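Long-range contacts in uncharacterized protein (Sulfolobus solfataricus, PDB 3EXC), which acts as a single-strand-specific RNA endonuclease in CRISPR antiviral defence, working as a homodimer that joins a Cas1 homodimer: residues V9-D14 with T62-I67; N19-N24 with R52-I57; K5-Y10 with I68-R73. The protein carries 2 engineered substitutions. All coordinates share one frame; numbering follows the deposited sequence.

Interaction 1 (V9-D14 with T62-I67); sequences VYDVSD and TDIVHI. With NA (sodium ion), chain C.
T62 and D63 lead into strand 64-70, outermost in this chain's ferredoxin-like sheet but continued by a strand of the second subunit, and meet the chain where the strand carrying D11 runs out; from I64 onward the two strands pair antiparallel. The methyl CG2 of T62 lies 3.9 Å from S13 CB. D63, its CG anti to its own carbonyl carbon (chi1 -61°), swings its carboxylate across V12. There OD1 takes the S13 N-H in a 3.0 Å bond that comes from above the carboxylate plane, while OD2 lies 3.5 Å from V12 CG1 and accepts the D59 backbone N-H. Two waters lie beside it: one is within hydrogen-bonding distance of D63 OD1, D11 OD1 and S13 OG, perhaps not serving all at once, and the other accepts the D14 N-H and donates to D63 OD2. D14 in turn caps the helix that follows, through S16 N.

I64 forms a hydrogen-bonded pair with D11. Their side chains run side by side, I64 CD1 3.6 Å from D11 OD2. That oxygen also accepts R35 N of the second subunit. D11 is the predicted catalytic magnesium ligand; here a sodium ion sits nearby on Y10 O. V65, the next residue, is the non-hydrogen-bonded partner of Y10, and its CG2 packs 3.7 Å from Y10 CB on the helix-covered face. H66 returns to a hydrogen-bonded pair, with V9. Its ND1 is bonded to Q34 NE2 of the second subunit, and the same NE2 donates to V9 O. That carbonyl oxygen therefore serves two N-H donors, the H66 N-H reaching it at 2.9 Å and 168°.

Interaction 2 (N19-N24 with R52-I57); sequences NKLANN and RVVKLI
I57 is the centre of this contact, laid against the K20, L21 and N24 side of the facing helix. Its CG2 rests 3.9 Å from L21 N and 4.0 Å from L21 CB. The longer branch is extended (chi2 164°), which carries CD1 past L21 CA at 3.9 Å to N24 CB, also at 3.9 Å. On the outer side the aliphatic part of K20 runs across the isoleucine, CD 4.1 Å from I57 CG1, before the chain bends at chi3.

Two pairs flank this centre. Toward the sheet, L21 has CG opposite its backbone N (chi1 -177°), and its CD1 meets V54 CG2 at 4.0 Å. One turn of helix from I57, V53 CG1 touches N24 CB at 4.0 Å. The side-chain contacts are largely between methyl and methylene groups, with I57 CG2 also against the backbone of L21, and the burial is graded: L21 and V54 are enclosed, whereas K20 lies at the surface.

The backbones hold these groups in place. Over 19-24 and 52-57 the helix axes run antiparallel, at 164°, and approach to 10.0 Å, a spacing bridged by the side chains just named. I57 stands at the end of its helix, where its N-H is bonded to the carbonyls of V53 and V54.

Beneath the pair lies the sheet of the ferredoxin-like fold. L21 packs onto Y10 and V12 and also onto V58, just past the second helix, and A22 adds to the cover over Y10. V54 touches I81 of the second subunit. It also packs on V65 of strand 64-70, and since V65 and Y10 share one face of the sheet, helices 15-27 and 47-57 lie side by side across that face.

Interaction 3 (K5-Y10 with I68-R73); sequences KLLVVY and IPLGIR. With NA (sodium ion), chain C.
K5 and L70 form a hydrogen-bonded antiparallel pair, and K5 has more surface buried by this contact than any other residue. The K5 N-H meets L70 O at 2.9 Å, while the return bond, from L70 N to K5 O, arrives well above the carbonyl plane, 50° out of it. The methylene CB of K5 lies 3.9 Å from L70 CD2. Beyond it the lysine chain is bent at three successive torsions and passes over I72, CD 4.0 Å from I72 CD1, at the start of the short helix after the strand. Its ammonium group belongs to another neighbourhood: NZ makes salt bridges with E39 and D41 of the adjacent strand, and the lysine forms a cation-pi contact with W75.

I68 pairs with L7 through two bonds close to straight, I68 N to L7 O at 2.8 Å and L7 N to I68 O at 2.9 Å. Between the two hydrogen-bonded pairs sits the L6-P69 pair, a position where P69, which has no N-H, is not asked to donate across the pair; here L6 CA comes within 3.2 Å of I68 O as a CA-H...O contact.

L70 also reaches from K5 to L7. With CG between its backbone N and carbonyl carbon (chi1 55°), its CD2 lies back over the neighbouring strand, 3.8 Å from L6 CA and 4.0 Å from L7 CG, and the L7 and L70 side chains cross at about a right angle. The face they share with I68 is turned to the second subunit: L7 meets its counterpart L7 there, and I68 and L70 pack on L70 and I68 of that chain. Strands 5-11 and 64-70, first and fourth in the ferredoxin-like beta-alpha-beta-beta-alpha-beta order, thus lie antiparallel as neighbours and form part of the Cas2 homodimer interface.

How the interactions relate
Interactions 1 and 3, with centres 15 Å apart, are successive lengths of one strand pair, 5-11 with 64-70, and share V9 and Y10; V65 CG1 and V8 CG1, 3.7 Å apart, join them on the helix-covered face. Interaction 2 belongs to the helical layer over that face, nested in the chain loop both close. Its centre is 10 Å from that of interaction 1, and the layers meet where L21 CD2 lies 3.5 Å from Y10 CG. The predicted metal ligand D11 belongs to interaction 1; its side chain is about 9 Å from that of L21 and about 12 Å from that of I68. The sodium on Y10 O is also bound by Q34 of the second subunit.

Interaction 1 (V9-D14 with T62-I67)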
loop_
_atom_site.group_PDB
_atom_site.type_symbol
_atom_site.label_atom_id
_atom_site.label_comp_id
_atom_site.label_asym_id
_atom_site.label_seq_id
_atom_site.Cartn_x
_atom_site.Cartn_y
_atom_site.Cartn_z
ATOM N N VAL A 9 -1.559 -4.273 1.853
ATOM C CA VAL A 9 -1.476 -2.978 2.434
ATOM C C VAL A 9 -2.551 -2.894 3.513
ATOM O O VAL A 9 -3.741 -3.130 3.275
ATOM C CB VAL A 9 -1.755 -1.912 1.312
ATOM C CG1 VAL A 9 -1.664 -0.485 1.838
ATOM C CG2 VAL A 9 -0.716 -2.084 0.201
ATOM N N TYR A 10 -2.191 -2.463 4.707
ATOM C CA TYR A 10 -3.205 -2.419 5.782
ATOM C C TYR A 10 -3.318 -1.065 6.566
ATOM O O TYR A 10 -2.369 -0.211 6.642
ATOM C CB TYR A 10 -3.054 -3.638 6.712
ATOM C CG TYR A 10 -1.668 -3.850 7.252
ATOM C CD1 TYR A 10 -0.730 -4.589 6.545
ATOM C CD2 TYR A 10 -1.275 -3.304 8.493
ATOM C CE1 TYR A 10 0.594 -4.753 7.045
ATOM C CE2 TYR A 10 0.027 -3.482 9.002
ATOM C CZ TYR A 10 0.942 -4.220 8.254
ATOM O OH TYR A 10 2.221 -4.425 8.712
ATOM N N ASP A 11 -4.484 -0.890 7.183
ATOM C CA ASP A 11 -4.815 0.274 7.966
ATOM C C ASP A 11 -5.524 -0.365 9.180
ATOM O O ASP A 11 -6.738 -0.651 9.191
ATOM C CB ASP A 11 -5.683 1.191 7.072
ATOM C CG ASP A 11 -6.383 2.327 7.838
ATOM O OD1 ASP A 11 -6.254 2.392 9.104
ATOM O OD2 ASP A 11 -7.113 3.147 7.159
ATOM N N VAL A 12 -4.722 -0.676 10.187
ATOM C CA VAL A 12 -5.202 -1.358 11.326
ATOM C C VAL A 12 -5.105 -0.426 12.531
ATOM O O VAL A 12 -3.997 -0.109 12.941
ATOM C CB VAL A 12 -4.375 -2.620 11.587
ATOM C CG1 VAL A 12 -4.724 -3.188 12.927
ATOM C CG2 VAL A 12 -4.639 -3.657 10.464
ATOM N N SER A 13 -6.249 0.017 13.079
ATOM C CA SER A 13 -6.252 0.943 14.241
ATOM C C SER A 13 -5.580 0.439 15.520
ATOM O O SER A 13 -4.661 1.092 15.993
ATOM C CB SER A 13 -7.645 1.518 14.542
ATOM O OG SER A 13 -7.869 2.611 13.647
ATOM N N ASP A 14 -6.011 -0.693 16.070
ATOM C CA ASP A 14 -5.355 -1.271 17.277
ATOM C C ASP A 14 -3.833 -1.641 17.090
ATOM O O ASP A 14 -3.485 -2.591 16.366
ATOM C CB ASP A 14 -6.187 -2.468 17.748
ATOM C CG ASP A 14 -5.718 -3.050 19.053
ATOM O OD1 ASP A 14 -4.638 -2.698 19.564
ATOM O OD2 ASP A 14 -6.466 -3.888 19.598
ATOM N N THR A 62 -13.731 -1.844 11.278
ATOM C CA THR A 62 -12.865 -0.705 11.612
ATOM C C THR A 62 -11.660 -0.638 10.717
ATOM O O THR A 62 -11.213 0.448 10.416
ATOM C CB THR A 62 -12.265 -0.919 13.042
ATOM O OG1 THR A 62 -13.310 -0.777 13.991
ATOM C CG2 THR A 62 -11.029 -0.002 13.404
ATOM N N ASP A 63 -11.066 -1.800 10.427
ATOM C CA ASP A 63 -9.795 -1.867 9.713
ATOM C C ASP A 63 -10.044 -2.072 8.245
ATOM O O ASP A 63 -11.214 -2.382 7.880
ATOM C CB ASP A 63 -8.887 -2.918 10.319
ATOM C CG ASP A 63 -8.570 -2.588 11.746
ATOM O OD1 ASP A 63 -8.695 -1.356 12.084
ATOM O OD2 ASP A 63 -8.238 -3.516 12.544
ATOM N N ILE A 64 -8.999 -1.837 7.436
ATOM C CA ILE A 64 -9.044 -2.015 5.982
ATOM C C ILE A 64 -7.753 -2.680 5.595
ATOM O O ILE A 64 -6.699 -2.252 6.032
ATOM C CB ILE A 64 -9.107 -0.705 5.170
ATOM C CG1 ILE A 64 -10.245 0.184 5.629
ATOM C CG2 ILE A 64 -9.438 -1.006 3.719
ATOM C CD1 ILE A 64 -9.967 1.700 5.409
ATOM N N VAL A 65 -7.826 -3.715 4.755
ATOM C CA VAL A 65 -6.688 -4.401 4.214
ATOM C C VAL A 65 -6.944 -4.612 2.734
ATOM O O VAL A 65 -8.025 -5.067 2.330
ATOM C CB VAL A 65 -6.468 -5.761 4.890
ATOM C CG1 VAL A 65 -5.187 -6.419 4.308
ATOM C CG2 VAL A 65 -6.198 -5.598 6.415
ATOM N N HIS A 66 -5.969 -4.274 1.905
ATOM C CA HIS A 66 -6.072 -4.531 0.501
ATOM C C HIS A 66 -5.102 -5.617 0.118
ATOM O O HIS A 66 -3.942 -5.595 0.521
ATOM C CB HIS A 66 -5.619 -3.316 -0.206
ATOM C CG HIS A 66 -6.701 -2.343 -0.393
ATOM N ND1 HIS A 66 -7.169 -1.568 0.647
ATOM C CD2 HIS A 66 -7.470 -2.051 -1.475
ATOM C CE1 HIS A 66 -8.205 -0.852 0.220
ATOM N NE2 HIS A 66 -8.402 -1.118 -1.064
ATOM N N ILE A 67 -5.588 -6.631 -0.578
ATOM C CA ILE A 67 -4.715 -7.682 -1.061
ATOM C C ILE A 67 -4.798 -7.588 -2.567
ATOM O O ILE A 67 -5.881 -7.774 -3.165
ATOM C CB ILE A 67 -5.184 -9.041 -0.637
ATOM C CG1 ILE A 67 -5.232 -9.143 0.914
ATOM C CG2 ILE A 67 -4.321 -10.151 -1.368
ATOM C CD1 ILE A 67 -6.059 -10.365 1.399
HETATM NA NA NA C . -2.488 2.152 5.122
HETATM O O HOH W 1 -8.080 1.400 11.138
HETATM O O HOH W 2 -7.984 -2.025 14.920
HETATM O O HOH W 3 0.057 1.776 3.977
HETATM O O HOH W 4 -1.434 2.714 7.568
#

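Interaction 2 (N19-N24 with R52-I57)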
loop_
_atom_site.group_PDB
_atom_site.type_symbol
_atom_site.label_atom_id
_atom_site.label_comp_id
_atom_site.label_asym_id
_atom_site.label_seq_id
_atom_site.Cartn_x
_atom_site.Cartn_y
_atom_site.Cartn_z
ATOM N N ASN A 19 0.710 -5.414 14.852
ATOM C CA ASN A 19 1.892 -6.245 14.732
ATOM C C ASN A 19 1.684 -7.733 14.832
ATOM O O ASN A 19 2.539 -8.466 14.354
ATOM C CB ASN A 19 2.994 -5.803 15.645
ATOM C CG ASN A 19 2.500 -5.409 16.948
ATOM O OD1 ASN A 19 3.239 -4.813 17.726
ATOM N ND2 ASN A 19 1.232 -5.723 17.231
ATOM N N LYS A 20 0.567 -8.190 15.410
ATOM C CA LYS A 20 0.137 -9.561 15.156
ATOM C C LYS A 20 0.061 -9.826 13.648
ATOM O O LYS A 20 0.563 -10.839 13.165
ATOM C CB LYS A 20 -1.213 -9.789 15.746
ATOM C CG LYS A 20 -1.571 -11.261 15.901
ATOM C CD LYS A 20 -2.915 -11.441 16.675
ATOM C CE LYS A 20 -2.919 -12.676 17.496
ATOM N NZ LYS A 20 -4.108 -12.721 18.380
ATOM N N LEU A 21 -0.564 -8.913 12.906
ATOM C CA LEU A 21 -0.701 -9.058 11.426
ATOM C C LEU A 21 0.658 -9.042 10.738
ATOM O O LEU A 21 0.952 -9.948 9.998
ATOM C CB LEU A 21 -1.612 -7.971 10.841
ATOM C CG LEU A 21 -1.869 -8.075 9.336
ATOM C CD1 LEU A 21 -2.622 -9.336 9.006
ATOM C CD2 LEU A 21 -2.647 -6.851 8.875
ATOM N N ALA A 22 1.505 -8.058 11.065
ATOM C CA ALA A 22 2.881 -7.968 10.529
ATOM C C ALA A 22 3.599 -9.272 10.801
ATOM O O ALA A 22 4.228 -9.822 9.904
ATOM C CB ALA A 22 3.654 -6.806 11.120
ATOM N N ASN A 23 3.461 -9.790 12.019
ATOM C CA ASN A 23 4.138 -11.044 12.406
ATOM C C ASN A 23 3.668 -12.207 11.583
ATOM O O ASN A 23 4.479 -13.041 11.166
ATOM C CB ASN A 23 3.910 -11.415 13.889
ATOM C CG ASN A 23 4.713 -10.553 14.842
ATOM O OD1 ASN A 23 5.561 -9.735 14.414
ATOM N ND2 ASN A 23 4.419 -10.677 16.134
ATOM N N ASN A 24 2.350 -12.279 11.390
ATOM C CA ASN A 24 1.777 -13.358 10.580
ATOM C C ASN A 24 2.027 -13.313 9.088
ATOM O O ASN A 24 2.274 -14.339 8.451
ATOM C CB ASN A 24 0.321 -13.520 10.885
ATOM C CG ASN A 24 0.121 -14.347 12.145
ATOM O OD1 ASN A 24 0.064 -13.799 13.273
ATOM N ND2 ASN A 24 0.114 -15.685 11.969
ATOM N N ARG A 52 -7.863 -15.755 5.237
ATOM C CA ARG A 52 -8.342 -16.208 6.551
ATOM C C ARG A 52 -7.492 -15.541 7.640
ATOM O O ARG A 52 -8.010 -14.963 8.579
ATOM C CB ARG A 52 -8.332 -17.736 6.653
ATOM C CG ARG A 52 -9.657 -18.380 7.168
ATOM C CD ARG A 52 -9.424 -19.613 8.100
ATOM N NE ARG A 52 -8.071 -20.263 8.033
ATOM C CZ ARG A 52 -7.737 -21.431 8.637
ATOM N NH1 ARG A 52 -6.502 -21.912 8.506
ATOM N NH2 ARG A 52 -8.636 -22.129 9.377
ATOM N N VAL A 53 -6.182 -15.536 7.503
ATOM C CA VAL A 53 -5.341 -14.868 8.495
ATOM C C VAL A 53 -5.693 -13.411 8.708
ATOM O O VAL A 53 -5.853 -12.948 9.844
ATOM C CB VAL A 53 -3.868 -14.943 8.079
ATOM C CG1 VAL A 53 -2.982 -13.813 8.734
ATOM C CG2 VAL A 53 -3.335 -16.348 8.292
ATOM N N VAL A 54 -5.792 -12.659 7.619
ATOM C CA VAL A 54 -6.093 -11.273 7.750
ATOM C C VAL A 54 -7.435 -11.109 8.437
ATOM O O VAL A 54 -7.543 -10.376 9.388
ATOM C CB VAL A 54 -6.080 -10.598 6.363
ATOM C CG1 VAL A 54 -6.651 -9.202 6.478
ATOM C CG2 VAL A 54 -4.657 -10.566 5.791
ATOM N N LYS A 55 -8.467 -11.807 7.969
ATOM C CA LYS A 55 -9.821 -11.650 8.579
ATOM C C LYS A 55 -9.871 -11.957 10.105
ATOM O O LYS A 55 -10.610 -11.298 10.875
ATOM C CB LYS A 55 -10.881 -12.508 7.871
ATOM C CG LYS A 55 -11.247 -12.117 6.428
ATOM C CD LYS A 55 -12.401 -13.027 5.913
ATOM C CE LYS A 55 -12.793 -12.597 4.495
ATOM N NZ LYS A 55 -13.730 -11.390 4.428
ATOM N N LEU A 56 -9.090 -12.946 10.533
ATOM C CA LEU A 56 -9.139 -13.390 11.926
ATOM C C LEU A 56 -8.446 -12.355 12.795
ATOM O O LEU A 56 -8.842 -12.157 13.942
ATOM C CB LEU A 56 -8.503 -14.759 12.068
ATOM C CG LEU A 56 -9.217 -15.980 11.444
ATOM C CD1 LEU A 56 -8.440 -17.295 11.525
ATOM C CD2 LEU A 56 -10.570 -16.245 12.067
ATOM N N ILE A 57 -7.462 -11.647 12.249
ATOM C CA ILE A 57 -6.667 -10.738 13.069
ATOM C C ILE A 57 -7.255 -9.328 13.136
ATOM O O ILE A 57 -7.258 -8.704 14.179
ATOM C CB ILE A 57 -5.173 -10.635 12.567
ATOM C CG1 ILE A 57 -4.428 -11.943 12.865
ATOM C CG2 ILE A 57 -4.421 -9.429 13.271
ATOM C CD1 ILE A 57 -3.124 -12.061 12.067
#

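Interaction 3 (K5-Y10 with I68-R73)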
loop_
_atom_site.group_PDB
_atom_site.type_symbol
_atom_site.label_atom_id
_atom_site.label_comp_id
_atom_site.label_asym_id
_atom_site.label_seq_id
_atom_site.Cartn_x
_atom_site.Cartn_y
_atom_site.Cartn_z
ATOM N N LYS A 5 3.042 -11.500 -8.244
ATOM C CA LYS A 5 3.237 -10.966 -6.910
ATOM C C LYS A 5 1.945 -10.589 -6.215
ATOM O O LYS A 5 0.871 -10.526 -6.805
ATOM C CB LYS A 5 4.081 -9.706 -6.971
ATOM C CG LYS A 5 5.278 -9.907 -7.727
ATOM C CD LYS A 5 6.373 -9.469 -6.871
ATOM C CE LYS A 5 7.087 -10.655 -6.303
ATOM N NZ LYS A 5 7.518 -10.154 -5.011
ATOM N N LEU A 6 2.046 -10.269 -4.943
ATOM C CA LEU A 6 0.968 -9.550 -4.333
ATOM C C LEU A 6 1.455 -8.653 -3.308
ATOM O O LEU A 6 2.539 -8.828 -2.801
ATOM C CB LEU A 6 -0.117 -10.481 -3.799
ATOM C CG LEU A 6 0.196 -11.585 -2.852
ATOM C CD1 LEU A 6 0.671 -10.971 -1.610
ATOM C CD2 LEU A 6 -1.149 -12.234 -2.654
ATOM N N LEU A 7 0.663 -7.618 -3.071
ATOM C CA LEU A 7 0.884 -6.624 -2.036
ATOM C C LEU A 7 -0.235 -6.758 -1.040
ATOM O O LEU A 7 -1.406 -6.937 -1.442
ATOM C CB LEU A 7 0.656 -5.224 -2.554
ATOM C CG LEU A 7 1.593 -4.749 -3.597
ATOM C CD1 LEU A 7 1.021 -3.365 -4.022
ATOM C CD2 LEU A 7 2.886 -4.612 -2.835
ATOM N N VAL A 8 0.123 -6.632 0.224
ATOM C CA VAL A 8 -0.867 -6.490 1.252
ATOM C C VAL A 8 -0.579 -5.145 1.873
ATOM O O VAL A 8 0.527 -4.914 2.377
ATOM C CB VAL A 8 -0.659 -7.537 2.318
ATOM C CG1 VAL A 8 -1.698 -7.375 3.402
ATOM C CG2 VAL A 8 -0.805 -8.869 1.652
ATOM N N VAL A 9 -1.559 -4.273 1.853
ATOM C CA VAL A 9 -1.476 -2.978 2.434
ATOM C C VAL A 9 -2.551 -2.894 3.513
ATOM O O VAL A 9 -3.741 -3.130 3.275
ATOM C CB VAL A 9 -1.755 -1.912 1.312
ATOM C CG1 VAL A 9 -1.664 -0.485 1.838
ATOM C CG2 VAL A 9 -0.716 -2.084 0.201
ATOM N N TYR A 10 -2.191 -2.463 4.707
ATOM C CA TYR A 10 -3.205 -2.419 5.782
ATOM C C TYR A 10 -3.318 -1.065 6.566
ATOM O O TYR A 10 -2.369 -0.211 6.642
ATOM C CB TYR A 10 -3.054 -3.638 6.712
ATOM C CG TYR A 10 -1.668 -3.850 7.252
ATOM C CD1 TYR A 10 -0.730 -4.589 6.545
ATOM C CD2 TYR A 10 -1.275 -3.304 8.493
ATOM C CE1 TYR A 10 0.594 -4.753 7.045
ATOM C CE2 TYR A 10 0.027 -3.482 9.002
ATOM C CZ TYR A 10 0.942 -4.220 8.254
ATOM O OH TYR A 10 2.221 -4.425 8.712
ATOM N N ILE A 68 -3.666 -7.217 -3.154
ATOM C CA ILE A 68 -3.617 -6.744 -4.527
ATOM C C ILE A 68 -2.633 -7.584 -5.333
ATOM O O ILE A 68 -1.465 -7.595 -4.998
ATOM C CB ILE A 68 -3.122 -5.306 -4.583
ATOM C CG1 ILE A 68 -4.103 -4.385 -3.815
ATOM C CG2 ILE A 68 -3.084 -4.828 -6.065
ATOM C CD1 ILE A 68 -3.543 -3.049 -3.528
ATOM N N PRO A 69 -3.107 -8.303 -6.383
ATOM C CA PRO A 69 -2.182 -9.060 -7.273
ATOM C C PRO A 69 -1.481 -8.118 -8.244
ATOM O O PRO A 69 -2.103 -7.152 -8.679
ATOM C CB PRO A 69 -3.140 -9.982 -8.072
ATOM C CG PRO A 69 -4.484 -9.165 -8.106
ATOM C CD PRO A 69 -4.534 -8.419 -6.789
ATOM N N LEU A 70 -0.196 -8.317 -8.534
ATOM C CA LEU A 70 0.393 -7.633 -9.653
ATOM C C LEU A 70 1.390 -8.469 -10.381
ATOM O O LEU A 70 1.791 -9.471 -9.864
ATOM C CB LEU A 70 0.997 -6.334 -9.249
ATOM C CG LEU A 70 2.016 -6.294 -8.162
ATOM C CD1 LEU A 70 2.262 -4.838 -8.027
ATOM C CD2 LEU A 70 1.406 -6.849 -6.948
ATOM N N GLY A 71 1.692 -8.122 -11.617
ATOM C CA GLY A 71 2.648 -8.907 -12.399
ATOM C C GLY A 71 4.035 -8.533 -11.886
ATOM O O GLY A 71 4.288 -7.438 -11.347
ATOM N N ILE A 72 4.953 -9.441 -12.048
ATOM C CA ILE A 72 6.327 -9.230 -11.658
ATOM C C ILE A 72 6.902 -7.948 -12.294
ATOM O O ILE A 72 7.603 -7.199 -11.617
ATOM C CB ILE A 72 7.163 -10.535 -11.990
ATOM C CG1 ILE A 72 8.645 -10.367 -11.620
ATOM C CG2 ILE A 72 7.064 -10.900 -13.445
ATOM C CD1 ILE A 72 8.844 -9.969 -10.030
ATOM N N ARG A 73 6.635 -7.689 -13.583
ATOM C CA ARG A 73 7.223 -6.536 -14.250
ATOM C C ARG A 73 6.643 -5.232 -13.703
ATOM O O ARG A 73 7.371 -4.268 -13.619
ATOM C CB ARG A 73 7.095 -6.608 -15.776
ATOM C CG ARG A 73 7.964 -7.692 -16.374
ATOM C CD ARG A 73 9.509 -7.402 -16.246
ATOM N NE ARG A 73 9.902 -6.156 -16.930
ATOM C CZ ARG A 73 10.566 -5.139 -16.379
ATOM N NH1 ARG A 73 10.817 -4.084 -17.115
ATOM N NH2 ARG A 73 10.981 -5.168 -15.109
HETATM NA NA NA C . -2.488 2.152 5.122
HETATM O O HOH W 3 0.057 1.776 3.977
HETATM O O HOH W 4 -1.434 2.714 7.568
#